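Local coordinates for prolyl 4-hydroxylase (Paramecium bursaria Chlorella virus 1, PDB 5C5T), which probably hydroxylates proline residues in collagen-like peptides as a metal- and 2-oxoglutarate-dependent dioxygenase, at residues 80-92 with 122-136. Residues are numbered along the deposited sequence; the frame is centred on the assembly and turned at random.
With AKG (2-oxoglutaric acid), chain C.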
ATOM      1  N   PRO A  80      11.671  13.234  12.398  1.00 45.08           N
ATOM      2  CA  PRO A  80      12.638  12.178  12.713  1.00 45.68           C
ATOM      3  C   PRO A  80      11.932  10.837  12.722  1.00 48.96           C
ATOM      4  O   PRO A  80      12.343   9.858  12.073  1.00 42.94           O
ATOM      5  CB  PRO A  80      13.160  12.572  14.101  1.00 43.14           C
ATOM      6  CG  PRO A  80      12.411  13.856  14.492  1.00 46.86           C
ATOM      7  CD  PRO A  80      11.209  13.922  13.611  1.00 48.78           C
ATOM      8  N   LYS A  81      10.826  10.797  13.446  1.00 49.32           N
ATOM      9  CA  LYS A  81       9.980   9.629  13.396  1.00 48.75           C
ATOM     10  C   LYS A  81       9.334   9.519  12.032  1.00 50.00           C
ATOM     11  O   LYS A  81      10.016   9.231  11.049  1.00 53.78           O
ATOM     12  CB  LYS A  81       8.928   9.672  14.490  1.00 52.43           C
ATOM     13  CG  LYS A  81       9.107   8.578  15.522  1.00 52.24           C
ATOM     14  CD  LYS A  81      10.524   8.515  16.021  1.00 48.04           C
ATOM     15  CE  LYS A  81      10.589   7.787  17.351  1.00 52.35           C
ATOM     16  NZ  LYS A  81      11.783   8.217  18.125  1.00 53.18           N
ATOM     17  N   SER A  82       8.041   9.811  11.970  1.00 46.88           N
ATOM     18  CA  SER A  82       7.150   9.179  11.004  1.00 42.98           C
ATOM     19  C   SER A  82       7.407   9.483   9.520  1.00 39.27           C
ATOM     20  O   SER A  82       8.446   9.090   8.957  1.00 32.33           O
ATOM     21  CB  SER A  82       5.697   9.540  11.349  1.00 40.67           C
ATOM     22  OG  SER A  82       5.219   8.754  12.434  1.00 48.59           O
ATOM     23  N   ARG A  83       6.432  10.137   8.886  1.00 36.82           N
ATOM     24  CA  ARG A  83       6.365  10.157   7.435  1.00 32.77           C
ATOM     25  C   ARG A  83       7.027  11.392   6.856  1.00 34.58           C
ATOM     26  O   ARG A  83       6.763  12.533   7.265  1.00 33.88           O
ATOM     27  CB  ARG A  83       4.922  10.082   6.968  1.00 33.23           C
ATOM     28  CG  ARG A  83       4.788   9.890   5.463  1.00 33.02           C
ATOM     29  CD  ARG A  83       3.332   9.893   5.055  1.00 31.82           C
ATOM     30  NE  ARG A  83       2.691  11.185   5.335  1.00 34.07           N
ATOM     31  CZ  ARG A  83       1.375  11.394   5.289  1.00 38.50           C
ATOM     32  NH1 ARG A  83       0.560  10.386   4.987  1.00 48.55           N
ATOM     33  NH2 ARG A  83       0.872  12.605   5.551  1.00 41.91           N
ATOM     34  N   ASN A  84       7.881  11.133   5.879  1.00 27.17           N
ATOM     35  CA  ASN A  84       8.671  12.146   5.219  1.00 26.93           C
ATOM     36  C   ASN A  84       8.588  11.813   3.739  1.00 30.29           C
ATOM     37  O   ASN A  84       9.443  11.095   3.224  1.00 29.75           O
ATOM     38  CB  ASN A  84      10.122  12.108   5.733  1.00 37.22           C
ATOM     39  CG  ASN A  84      11.002  13.155   5.101  1.00 39.88           C
ATOM     40  OD1 ASN A  84      10.524  14.192   4.646  1.00 40.89           O
ATOM     41  ND2 ASN A  84      12.313  12.891   5.077  1.00 42.07           N
ATOM     42  N   SER A  85       7.507  12.279   3.104  1.00 20.90           N
ATOM     43  CA  SER A  85       7.170  12.021   1.691  1.00 17.83           C
ATOM     44  C   SER A  85       6.170  13.098   1.236  1.00 19.04           C
ATOM     45  O   SER A  85       5.681  13.889   2.051  1.00 22.96           O
ATOM     46  CB  SER A  85       6.569  10.632   1.477  1.00 16.89           C
ATOM     47  OG  SER A  85       5.328  10.518   2.148  1.00 19.36           O
ATOM     48  N   GLU A  86       5.921  13.136  -0.067  1.00 18.57           N
ATOM     49  CA  GLU A  86       4.907  14.005  -0.693  1.00 16.07           C
ATOM     50  C   GLU A  86       3.769  13.088  -1.109  1.00 14.82           C
ATOM     51  O   GLU A  86       4.031  11.936  -1.428  1.00 17.15           O
ATOM     52  CB  GLU A  86       5.502  14.713  -1.906  1.00 26.16           C
ATOM     53  CG  GLU A  86       6.583  15.703  -1.559  1.00 28.16           C
ATOM     54  CD  GLU A  86       7.883  15.038  -1.162  1.00 37.55           C
ATOM     55  OE1 GLU A  86       8.408  14.175  -1.933  1.00 36.47           O
ATOM     56  OE2 GLU A  86       8.375  15.392  -0.062  1.00 42.94           O
ATOM     57  N   GLN A  87       2.526  13.568  -1.039  1.00 17.14           N
ATOM     58  CA  GLN A  87       1.358  12.765  -1.407  1.00 14.11           C
ATOM     59  C   GLN A  87       0.295  13.506  -2.212  1.00 13.62           C
ATOM     60  O   GLN A  87       0.111  14.713  -2.080  1.00 15.33           O
ATOM     61  CB  GLN A  87       0.676  12.203  -0.167  1.00 15.02           C
ATOM     62  CG  GLN A  87       1.595  11.418   0.759  1.00 14.68           C
ATOM     63  CD  GLN A  87       1.919  12.225   1.978  1.00 32.69           C
ATOM     64  OE1 GLN A  87       1.021  12.779   2.610  1.00 38.99           O
ATOM     65  NE2 GLN A  87       3.200  12.329   2.302  1.00 29.49           N
ATOM     66  N   THR A  88      -0.447  12.766  -3.027  1.00 11.54           N
ATOM     67  CA  THR A  88      -1.681  13.287  -3.580  1.00 12.92           C
ATOM     68  C   THR A  88      -2.760  12.208  -3.608  1.00 11.99           C
ATOM     69  O   THR A  88      -2.457  11.011  -3.460  1.00 15.28           O
ATOM     70  CB  THR A  88      -1.446  13.892  -4.985  1.00 13.82           C
ATOM     71  OG1 THR A  88      -2.615  14.579  -5.415  1.00 16.86           O
ATOM     72  CG2 THR A  88      -1.032  12.827  -6.032  1.00 17.26           C
ATOM     73  N   TRP A  89      -4.013  12.642  -3.689  1.00 12.93           N
ATOM     74  CA  TRP A  89      -5.181  11.744  -3.712  1.00 14.70           C
ATOM     75  C   TRP A  89      -5.981  11.804  -5.002  1.00 14.69           C
ATOM     76  O   TRP A  89      -6.165  12.870  -5.554  1.00 14.83           O
ATOM     77  CB  TRP A  89      -6.154  12.065  -2.581  1.00 14.13           C
ATOM     78  CG  TRP A  89      -5.580  11.933  -1.206  1.00 17.92           C
ATOM     79  CD1 TRP A  89      -5.013  12.927  -0.465  1.00 22.05           C
ATOM     80  CD2 TRP A  89      -5.592  10.750  -0.358  1.00 16.38           C
ATOM     81  NE1 TRP A  89      -4.658  12.444   0.784  1.00 28.60           N
ATOM     82  CE2 TRP A  89      -4.982  11.111   0.862  1.00 27.65           C
ATOM     83  CE3 TRP A  89      -6.053   9.448  -0.512  1.00 14.08           C
ATOM     84  CZ2 TRP A  89      -4.805  10.194   1.906  1.00 23.27           C
ATOM     85  CZ3 TRP A  89      -5.879   8.530   0.537  1.00 15.95           C
ATOM     86  CH2 TRP A  89      -5.287   8.916   1.725  1.00 20.82           C
ATOM     87  N   PHE A  90      -6.523  10.657  -5.411  1.00 11.64           N
ATOM     88  CA  PHE A  90      -7.357  10.552  -6.609  1.00 11.86           C
ATOM     89  C   PHE A  90      -8.798  10.282  -6.221  1.00 15.63           C
ATOM     90  O   PHE A  90      -9.078   9.452  -5.323  1.00 13.18           O
ATOM     91  CB  PHE A  90      -6.851   9.429  -7.516  1.00 12.87           C
ATOM     92  CG  PHE A  90      -5.595   9.767  -8.263  1.00 11.90           C
ATOM     93  CD1 PHE A  90      -4.386   9.681  -7.641  1.00 10.68           C
ATOM     94  CD2 PHE A  90      -5.621  10.201  -9.575  1.00 11.90           C
ATOM     95  CE1 PHE A  90      -3.224  10.030  -8.271  1.00 10.59           C
ATOM     96  CE2 PHE A  90      -4.423  10.519 -10.250  1.00 13.32           C
ATOM     97  CZ  PHE A  90      -3.216  10.431  -9.577  1.00 13.03           C
ATOM     98  N   MET A  91      -9.710  11.030  -6.846  1.00 13.05           N
ATOM     99  CA  MET A  91     -11.132  10.778  -6.723  1.00 15.06           C
ATOM    100  C   MET A  91     -11.507   9.480  -7.423  1.00 14.78           C
ATOM    101  O   MET A  91     -10.800   9.049  -8.340  1.00 16.71           O
ATOM    102  CB  MET A  91     -11.943  11.923  -7.300  1.00 16.10           C
ATOM    103  CG  MET A  91     -11.659  13.279  -6.633  1.00 20.40           C
ATOM    104  SD  MET A  91     -12.136  13.328  -4.903  1.00 21.18           S
ATOM    105  CE  MET A  91     -10.599  13.225  -4.051  1.00 18.80           C
ATOM    106  N   PRO A  92     -12.598   8.849  -6.961  1.00 15.51           N
ATOM    107  CA  PRO A  92     -13.146   7.677  -7.649  1.00 22.47           C
ATOM    108  C   PRO A  92     -13.370   8.021  -9.118  1.00 20.79           C
ATOM    109  O   PRO A  92     -13.882   9.111  -9.421  1.00 18.25           O
ATOM    110  CB  PRO A  92     -14.455   7.413  -6.917  1.00 22.02           C
ATOM    111  CG  PRO A  92     -14.269   8.019  -5.547  1.00 21.98           C
ATOM    112  CD  PRO A  92     -13.382   9.213  -5.769  1.00 16.93           C
ATOM    113  N   GLU A 122     -10.967   2.967  -0.051  1.00 14.43           N
ATOM    114  CA  GLU A 122     -10.546   4.365   0.112  1.00 12.87           C
ATOM    115  C   GLU A 122     -10.129   4.976  -1.237  1.00 12.06           C
ATOM    116  O   GLU A 122      -9.731   4.256  -2.162  1.00 13.94           O
ATOM    117  CB  GLU A 122      -9.369   4.395   1.106  1.00 14.53           C
ATOM    118  CG  GLU A 122      -8.989   5.765   1.630  1.00 14.77           C
ATOM    119  CD  GLU A 122      -8.263   5.715   2.984  1.00 15.77           C
ATOM    120  OE1 GLU A 122      -8.192   4.635   3.602  1.00 17.37           O
ATOM    121  OE2 GLU A 122      -7.856   6.799   3.455  1.00 18.67           O
ATOM    122  N   ASP A 123     -10.218   6.295  -1.371  1.00 12.34           N
ATOM    123  CA  ASP A 123      -9.570   6.961  -2.507  1.00 13.34           C
ATOM    124  C   ASP A 123      -8.096   6.559  -2.567  1.00 13.24           C
ATOM    125  O   ASP A 123      -7.424   6.516  -1.546  1.00 11.42           O
ATOM    126  CB  ASP A 123      -9.657   8.464  -2.376  1.00 12.47           C
ATOM    127  CG  ASP A 123     -11.065   9.002  -2.534  1.00 16.46           C
ATOM    128  OD1 ASP A 123     -11.981   8.236  -2.878  1.00 18.01           O
ATOM    129  OD2 ASP A 123     -11.242  10.214  -2.291  1.00 18.66           O
ATOM    130  N   VAL A 124      -7.557   6.353  -3.769  1.00 11.19           N
ATOM    131  CA  VAL A 124      -6.161   5.971  -3.903  1.00 13.92           C
ATOM    132  C   VAL A 124      -5.241   7.185  -3.640  1.00 14.06           C
ATOM    133  O   VAL A 124      -5.525   8.309  -4.080  1.00 11.02           O
ATOM    134  CB  VAL A 124      -5.910   5.375  -5.304  1.00 12.93           C
ATOM    135  CG1 VAL A 124      -4.447   5.230  -5.618  1.00 12.67           C
ATOM    136  CG2 VAL A 124      -6.627   4.042  -5.452  1.00 12.84           C
ATOM    137  N   GLN A 125      -4.153   6.920  -2.900  1.00 10.26           N
ATOM    138  CA  GLN A 125      -3.090   7.871  -2.630  1.00 10.75           C
ATOM    139  C   GLN A 125      -1.867   7.500  -3.456  1.00 12.88           C
ATOM    140  O   GLN A 125      -1.488   6.312  -3.534  1.00 12.57           O
ATOM    141  CB  GLN A 125      -2.722   7.868  -1.163  1.00 11.54           C
ATOM    142  CG  GLN A 125      -1.646   8.849  -0.743  1.00 14.82           C
ATOM    143  CD  GLN A 125      -1.015   8.435   0.569  1.00 14.69           C
ATOM    144  OE1 GLN A 125      -0.176   7.540   0.604  1.00 15.40           O
ATOM    145  NE2 GLN A 125      -1.403   9.093   1.647  1.00 20.28           N
ATOM    146  N   VAL A 126      -1.244   8.492  -4.102  1.00 11.59           N
ATOM    147  CA  VAL A 126       0.086   8.285  -4.696  1.00 10.20           C
ATOM    148  C   VAL A 126       1.100   9.091  -3.871  1.00  9.39           C
ATOM    149  O   VAL A 126       0.868  10.268  -3.567  1.00 11.58           O
ATOM    150  CB  VAL A 126       0.105   8.670  -6.214  1.00 12.19           C
ATOM    151  CG1 VAL A 126       1.544   8.707  -6.779  1.00 10.18           C
ATOM    152  CG2 VAL A 126      -0.818   7.703  -7.018  1.00 13.41           C
ATOM    153  N   ALA A 127       2.209   8.451  -3.472  1.00  9.15           N
ATOM    154  CA  ALA A 127       3.216   9.093  -2.673  1.00  9.26           C
ATOM    155  C   ALA A 127       4.585   8.964  -3.306  1.00 11.24           C
ATOM    156  O   ALA A 127       4.874   7.967  -3.963  1.00 12.01           O
ATOM    157  CB  ALA A 127       3.268   8.464  -1.240  1.00  9.92           C
ATOM    158  N   ARG A 128       5.438   9.945  -3.023  1.00 12.88           N
ATOM    159  CA  ARG A 128       6.788  10.005  -3.585  1.00 12.63           C
ATOM    160  C   ARG A 128       7.822  10.271  -2.510  1.00 14.12           C
ATOM    161  O   ARG A 128       7.606  11.078  -1.601  1.00 17.03           O
ATOM    162  CB  ARG A 128       6.883  11.103  -4.654  1.00 14.35           C
ATOM    163  CG  ARG A 128       8.325  11.311  -5.220  1.00 19.38           C
ATOM    164  CD  ARG A 128       8.257  12.082  -6.546  1.00 23.89           C
ATOM    165  NE  ARG A 128       9.569  12.255  -7.193  1.00 24.62           N
ATOM    166  CZ  ARG A 128      10.362  13.291  -6.954  1.00 28.74           C
ATOM    167  NH1 ARG A 128      10.007  14.208  -6.061  1.00 30.28           N
ATOM    168  NH2 ARG A 128      11.525  13.397  -7.590  1.00 34.40           N
ATOM    169  N   TYR A 129       8.942   9.563  -2.642  1.00 11.60           N
ATOM    170  CA  TYR A 129      10.113   9.697  -1.810  1.00 13.92           C
ATOM    171  C   TYR A 129      11.329  10.144  -2.638  1.00 14.78           C
ATOM    172  O   TYR A 129      11.730   9.450  -3.588  1.00 16.52           O
ATOM    173  CB  TYR A 129      10.478   8.376  -1.158  1.00 13.94           C
ATOM    174  CG  TYR A 129       9.437   7.711  -0.320  1.00  9.80           C
ATOM    175  CD1 TYR A 129       9.340   7.944   1.026  1.00 14.48           C
ATOM    176  CD2 TYR A 129       8.543   6.824  -0.893  1.00 12.74           C
ATOM    177  CE1 TYR A 129       8.382   7.298   1.807  1.00 13.32           C
ATOM    178  CE2 TYR A 129       7.596   6.162  -0.124  1.00 11.65           C
ATOM    179  CZ  TYR A 129       7.524   6.415   1.220  1.00 13.10           C
ATOM    180  OH  TYR A 129       6.588   5.773   1.976  1.00 15.30           O
ATOM    181  N   LYS A 130      11.887  11.290  -2.260  1.00 14.27           N
ATOM    182  CA  LYS A 130      13.188  11.723  -2.723  1.00 21.29           C
ATOM    183  C   LYS A 130      14.324  11.123  -1.902  1.00 22.06           C
ATOM    184  O   LYS A 130      14.123  10.587  -0.808  1.00 17.32           O
ATOM    185  CB  LYS A 130      13.259  13.243  -2.638  1.00 24.74           C
ATOM    186  CG  LYS A 130      12.326  13.936  -3.540  1.00 24.38           C
ATOM    187  CD  LYS A 130      12.455  15.455  -3.380  1.00 32.27           C
ATOM    188  CE  LYS A 130      13.794  15.961  -3.926  1.00 35.71           C
ATOM    189  NZ  LYS A 130      14.331  17.147  -3.184  1.00 39.09           N
ATOM    190  N   PRO A 131      15.557  11.197  -2.421  1.00 22.05           N
ATOM    191  CA  PRO A 131      16.641  10.721  -1.570  1.00 17.80           C
ATOM    192  C   PRO A 131      16.599  11.330  -0.145  1.00 17.80           C
ATOM    193  O   PRO A 131      16.399  12.520   0.029  1.00 20.84           O
ATOM    194  CB  PRO A 131      17.877  11.175  -2.354  1.00 16.38           C
ATOM    195  CG  PRO A 131      17.463  10.999  -3.734  1.00 18.18           C
ATOM    196  CD  PRO A 131      16.080  11.637  -3.727  1.00 24.25           C
ATOM    197  N   GLY A 132      16.741  10.495   0.866  1.00 16.87           N
ATOM    198  CA  GLY A 132      16.689  10.932   2.237  1.00 18.03           C
ATOM    199  C   GLY A 132      15.315  10.739   2.862  1.00 22.33           C
ATOM    200  O   GLY A 132      15.174  10.863   4.093  1.00 21.99           O
ATOM    201  N   GLN A 133      14.310  10.481   2.016  1.00 22.80           N
ATOM    202  CA  GLN A 133      12.926  10.391   2.483  1.00 20.06           C
ATOM    203  C   GLN A 133      12.562   8.933   2.803  1.00 18.10           C
ATOM    204  O   GLN A 133      13.149   7.985   2.278  1.00 16.93           O
ATOM    205  CB  GLN A 133      11.974  11.011   1.462  1.00 21.16           C
ATOM    206  CG  GLN A 133      12.164  12.522   1.373  1.00 20.64           C
ATOM    207  CD  GLN A 133      11.048  13.234   0.687  1.00 20.58           C
ATOM    208  OE1 GLN A 133      10.634  12.870  -0.385  1.00 22.31           O
ATOM    209  NE2 GLN A 133      10.541  14.274   1.325  1.00 38.34           N
ATOM    210  N   TYR A 134      11.607   8.785   3.717  1.00 17.89           N
ATOM    211  CA  TYR A 134      11.332   7.499   4.350  1.00 17.07           C
ATOM    212  C   TYR A 134      10.018   7.603   5.106  1.00 17.24           C
ATOM    213  O   TYR A 134       9.473   8.674   5.221  1.00 17.40           O
ATOM    214  CB  TYR A 134      12.438   7.097   5.324  1.00 19.20           C
ATOM    215  CG  TYR A 134      12.621   8.036   6.483  1.00 18.82           C
ATOM    216  CD1 TYR A 134      13.396   9.204   6.354  1.00 18.51           C
ATOM    217  CD2 TYR A 134      11.985   7.790   7.698  1.00 20.86           C
ATOM    218  CE1 TYR A 134      13.568  10.059   7.418  1.00 21.45           C
ATOM    219  CE2 TYR A 134      12.153   8.651   8.758  1.00 25.15           C
ATOM    220  CZ  TYR A 134      12.942   9.778   8.606  1.00 25.70           C
ATOM    221  OH  TYR A 134      13.119  10.650   9.651  1.00 31.50           O
ATOM    222  N   TYR A 135       9.524   6.464   5.595  1.00 18.71           N
ATOM    223  CA  TYR A 135       8.285   6.390   6.409  1.00 11.63           C
ATOM    224  C   TYR A 135       8.602   5.450   7.576  1.00 16.03           C
ATOM    225  O   TYR A 135       8.647   4.233   7.381  1.00 18.14           O
ATOM    226  CB  TYR A 135       7.091   5.875   5.569  1.00 13.31           C
ATOM    227  CG  TYR A 135       5.695   6.113   6.147  1.00 12.97           C
ATOM    228  CD1 TYR A 135       5.487   6.432   7.495  1.00 14.19           C
ATOM    229  CD2 TYR A 135       4.584   6.004   5.313  1.00 14.82           C
ATOM    230  CE1 TYR A 135       4.208   6.646   7.983  1.00 17.05           C
ATOM    231  CE2 TYR A 135       3.310   6.202   5.798  1.00 12.67           C
ATOM    232  CZ  TYR A 135       3.119   6.558   7.112  1.00 13.44           C
ATOM    233  OH  TYR A 135       1.843   6.752   7.597  1.00 19.43           O
ATOM    234  N   TYR A 136       8.832   6.009   8.776  1.00 17.09           N
ATOM    235  CA  TYR A 136       9.140   5.225   9.988  1.00 16.60           C
ATOM    236  C   TYR A 136       8.103   4.149  10.299  1.00 15.23           C
ATOM    237  O   TYR A 136       6.952   4.313   9.955  1.00 14.90           O
ATOM    238  CB  TYR A 136       9.236   6.140  11.195  1.00 16.48           C
ATOM    239  CG  TYR A 136       9.722   5.513  12.478  1.00 25.37           C
ATOM    240  CD1 TYR A 136      11.062   5.178  12.649  1.00 30.09           C
ATOM    241  CD2 TYR A 136       8.852   5.300  13.539  1.00 28.76           C
ATOM    242  CE1 TYR A 136      11.511   4.610  13.831  1.00 29.72           C
ATOM    243  CE2 TYR A 136       9.296   4.748  14.731  1.00 26.46           C
ATOM    244  CZ  TYR A 136      10.633   4.407  14.872  1.00 33.55           C
ATOM    245  OH  TYR A 136      11.105   3.860  16.050  1.00 44.46           O
TER
HETATM  246  C1  AKG C 301       2.267   3.690   3.672  1.00 16.23           C
HETATM  247  O1  AKG C 301       2.140   4.631   2.830  1.00 13.88           O
HETATM  248  O2  AKG C 301       1.394   3.562   4.570  1.00 15.54           O
HETATM  249  C2  AKG C 301       3.502   2.832   3.659  1.00 14.15           C
HETATM  250  O5  AKG C 301       3.723   2.160   4.630  1.00 13.64           O
HETATM  251  C3  AKG C 301       4.436   2.845   2.438  1.00 13.86           C
HETATM  252  C4  AKG C 301       5.554   1.843   2.565  1.00 15.16           C
HETATM  253  C5  AKG C 301       6.671   2.102   1.587  1.00 16.70           C
HETATM  254  O3  AKG C 301       6.859   3.264   1.130  1.00 15.10           O
HETATM  255  O4  AKG C 301       7.399   1.131   1.216  1.00 14.07           O
HETATM  256  O   HOH W   1       4.499   7.904   2.034  1.00 18.37           O
HETATM  257  O   HOH W   2      -9.359   6.683  -5.926  1.00 15.03           O
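Glu86 and Gln133 meet almost coplanar, their carboxylate and amide planes 11° apart. Gln133 NE2 donates to the syn lone pair of Glu86 OE2 at 2.8 Å, nearly straight, and makes a weaker, bent bond to Asn84 OD1. Gln133 OE1 accepts a hydrogen bond from Lys130 N, so both ends of the amide are engaged and its flip is fixed; the same amide thereby braces the type II turn Lys130–Gln133.

Beyond the turn, the Arg83 aliphatic chain crosses the Tyr135 ring. Arg83 CG, placed by chi1 of -171° anti to the backbone N, sits 3.8 Å from the Tyr135 centroid and only 5° off the ring normal, a centred CH-pi contact. Ser85 CB lies over a Tyr129 face, while Ser85 OG reaches Tyr129 OH through a water, 2.7 Å from OG. Tyr134 OH donates to Pro80 O at 2.7 Å from above the carbonyl plane.

Backbone pairing runs the length of the contact: Tyr136 N bonds Ser82 O, and strand 86-89 runs antiparallel to 125-129, with hydrogen-bonded pairs Glu86–Arg128 and Thr88–Val126. Trp89 covers Gln125, whose CB stands 3.8 Å from the centroid of the six-membered ring, while Gln125 OE1 bonds Asn221 of the 2-oxoglutarate site. Phe90 CE1 lies 3.6 Å from Val126 CG2, where both side chains pack against helix 47-59.

Segment 80-92 thus edges both sheets of the double-stranded beta-helix characteristic of 2-oxoglutarate oxygenases. Tyr129 OH lies 2.7 Å from O3 of 2-oxoglutarate, and Tyr135, stacked on the zinc ligand His138, borders the cosubstrate's C1 carboxylate. The geometry is consistent with Ser85 and Arg83 acting as a second shell that steadies Tyr129 and Tyr135 through a water and CH-pi contacts.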